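Local coordinates for protein hydrolase, haloacid dehalogenase-like family (Pseudomonas syringae pv. tomato, PDB 3S6J) that is the C-terminal hydrolase portion of a longer haloacid dehalogenase-like protein, probably a sugar phosphatase, and binds calcium, at residues F9-D14 with L168-A173. Residues are numbered along the deposited sequence; the frame is centred on the assembly and turned at random.
Sequences FIFDLD and LVIGDA. With CA (calcium ion), chain M.
The Phe-9 ring has the CD1 methyl of Ile-170 at its edge, near the ring plane, while CD1 of Leu-168 reaches it obliquely, 3.7 Å from CE2. That same Ile-170 methyl also meets Phe-11, lying 3.6 Å from CE1, so one methyl touches both rings. It gets there because CG1 of Ile-170 is anti to the carbonyl carbon (chi1 -56°) and the chain then runs on extended, alongside Phe-11. Leu-103 of helix 96-105 also packs against both rings. On the other face of the sheet Ile-10 sits loosely beside Val-169, and Phe-153 of helix 151-160 covers both.

Between the faces, strands 9-11 and 168-171 run parallel, joined by three nearly straight hydrogen bonds, from Ile-10 N to Leu-168 O, Ile-170 N to Ile-10 O (2.8 Å) and Asp-12 N to Ile-170 O. Past the strand ends the two carboxylates, their planes only 15° apart, turn one oxygen each to the calcium ion: Asp-12 OD2 at 2.5 Å and Asp-172 OD1 at 2.4 Å. Both bind the same ion, which brings Asp-12 OD2 and Asp-172 OD1 to 2.9 Å from each other; they are not hydrogen-bonded. Asp-14 gives its backbone O, and three waters complete six ligands. Thr-16 hydrogen-bonds Asp-12 OD2, and Lys-147 forms a salt bridge with OD1; Ser-20 and Asn-24 hold the Asp-14 carboxylate. Adjacent central strands of a Rossmann-like parallel sheet, carrying a DxDx(T/V) motif and a further aspartate at their C-terminal ends, form the metal site characteristic of the HAD fold.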
loop_
_atom_site.group_PDB
_atom_site.type_symbol
_atom_site.label_atom_id
_atom_site.label_comp_id
_atom_site.label_asym_id
_atom_site.label_seq_id
_atom_site.Cartn_x
_atom_site.Cartn_y
_atom_site.Cartn_z
ATOM N N PHE E 9 -5.436 25.606 -7.528
ATOM C CA PHE E 9 -5.028 24.285 -7.069
ATOM C C PHE E 9 -6.017 23.622 -6.121
ATOM O O PHE E 9 -6.394 24.189 -5.089
ATOM C CB PHE E 9 -3.657 24.361 -6.395
ATOM C CG PHE E 9 -2.530 24.661 -7.343
ATOM C CD1 PHE E 9 -2.346 25.947 -7.846
ATOM C CD2 PHE E 9 -1.648 23.665 -7.729
ATOM C CE1 PHE E 9 -1.294 26.227 -8.726
ATOM C CE2 PHE E 9 -0.603 23.936 -8.606
ATOM C CZ PHE E 9 -0.428 25.219 -9.108
ATOM N N ILE E 10 -6.423 22.404 -6.464
ATOM C CA ILE E 10 -7.260 21.608 -5.570
ATOM C C ILE E 10 -6.478 20.400 -5.056
ATOM O O ILE E 10 -6.152 19.490 -5.817
ATOM C CB ILE E 10 -8.551 21.141 -6.251
ATOM C CG1 ILE E 10 -9.295 22.337 -6.850
ATOM C CG2 ILE E 10 -9.411 20.437 -5.243
ATOM C CD1 ILE E 10 -10.477 21.971 -7.739
ATOM N N PHE E 11 -6.167 20.413 -3.764
ATOM C CA PHE E 11 -5.335 19.382 -3.171
ATOM C C PHE E 11 -6.187 18.358 -2.426
ATOM O O PHE E 11 -7.079 18.719 -1.652
ATOM C CB PHE E 11 -4.367 19.994 -2.164
ATOM C CG PHE E 11 -3.221 20.755 -2.774
ATOM C CD1 PHE E 11 -2.059 20.103 -3.145
ATOM C CD2 PHE E 11 -3.288 22.126 -2.925
ATOM C CE1 PHE E 11 -0.992 20.812 -3.671
ATOM C CE2 PHE E 11 -2.227 22.839 -3.458
ATOM C CZ PHE E 11 -1.083 22.184 -3.840
ATOM N N ASP E 12 -5.919 17.082 -2.660
ATOM C CA ASP E 12 -6.392 16.063 -1.742
ATOM C C ASP E 12 -5.554 16.195 -0.453
ATOM O O ASP E 12 -4.541 16.905 -0.444
ATOM C CB ASP E 12 -6.242 14.682 -2.364
ATOM C CG ASP E 12 -6.453 13.579 -1.360
ATOM O OD1 ASP E 12 -7.591 13.418 -0.890
ATOM O OD2 ASP E 12 -5.470 12.883 -1.037
ATOM N N LEU E 13 -5.961 15.536 0.633
ATOM C CA LEU E 13 -5.256 15.720 1.909
ATOM C C LEU E 13 -4.506 14.471 2.370
ATOM O O LEU E 13 -3.278 14.392 2.294
ATOM C CB LEU E 13 -6.237 16.194 2.983
ATOM C CG LEU E 13 -5.706 16.528 4.384
ATOM C CD1 LEU E 13 -4.482 17.465 4.341
ATOM C CD2 LEU E 13 -6.837 17.135 5.228
ATOM N N ASP E 14 -5.267 13.503 2.851
ATOM C CA ASP E 14 -4.756 12.229 3.324
ATOM C C ASP E 14 -4.000 11.487 2.196
ATOM O O ASP E 14 -4.608 11.034 1.240
ATOM C CB ASP E 14 -5.971 11.454 3.864
ATOM C CG ASP E 14 -5.741 9.967 3.996
ATOM O OD1 ASP E 14 -6.578 9.207 3.463
ATOM O OD2 ASP E 14 -4.767 9.546 4.653
ATOM N N LEU E 168 -6.045 22.682 -11.297
ATOM C CA LEU E 168 -5.224 21.489 -11.261
ATOM C C LEU E 168 -5.585 20.675 -10.025
ATOM O O LEU E 168 -5.452 21.147 -8.892
ATOM C CB LEU E 168 -3.756 21.875 -11.192
ATOM C CG LEU E 168 -2.691 20.907 -11.701
ATOM C CD1 LEU E 168 -1.380 21.261 -11.017
ATOM C CD2 LEU E 168 -3.055 19.469 -11.426
ATOM N N VAL E 169 -6.054 19.456 -10.243
ATOM C CA VAL E 169 -6.326 18.563 -9.130
ATOM C C VAL E 169 -5.071 17.792 -8.771
ATOM O O VAL E 169 -4.414 17.206 -9.647
ATOM C CB VAL E 169 -7.497 17.597 -9.436
ATOM C CG1 VAL E 169 -7.620 16.533 -8.354
ATOM C CG2 VAL E 169 -8.788 18.378 -9.555
ATOM N N ILE E 170 -4.722 17.810 -7.486
ATOM C CA ILE E 170 -3.578 17.046 -7.009
ATOM C C ILE E 170 -4.026 15.999 -6.004
ATOM O O ILE E 170 -4.657 16.328 -5.005
ATOM C CB ILE E 170 -2.492 17.955 -6.404
ATOM C CG1 ILE E 170 -2.075 19.008 -7.439
ATOM C CG2 ILE E 170 -1.305 17.119 -5.944
ATOM C CD1 ILE E 170 -0.828 19.732 -7.111
ATOM N N GLY E 171 -3.713 14.737 -6.279
ATOM C CA GLY E 171 -4.259 13.632 -5.501
ATOM C C GLY E 171 -3.340 12.429 -5.511
ATOM O O GLY E 171 -2.364 12.388 -6.277
ATOM N N ASP E 172 -3.617 11.457 -4.651
ATOM C CA ASP E 172 -2.750 10.292 -4.563
ATOM C C ASP E 172 -3.513 9.039 -4.924
ATOM O O ASP E 172 -2.947 7.950 -4.910
ATOM C CB ASP E 172 -2.219 10.115 -3.139
ATOM C CG ASP E 172 -3.315 9.745 -2.167
ATOM O OD1 ASP E 172 -4.300 10.486 -2.114
ATOM O OD2 ASP E 172 -3.218 8.715 -1.474
ATOM N N ALA E 173 -4.805 9.178 -5.222
ATOM C CA ALA E 173 -5.627 8.001 -5.452
ATOM C C ALA E 173 -6.325 7.995 -6.820
ATOM O O ALA E 173 -6.636 9.043 -7.402
ATOM C CB ALA E 173 -6.635 7.828 -4.304
HETATM CA CA CA M . -6.129 10.497 -0.553
HETATM O O HOH W 1 -7.860 10.353 -2.243
HETATM O O HOH W 2 -7.979 9.855 1.081
HETATM O O HOH W 3 -5.795 7.847 -0.547
#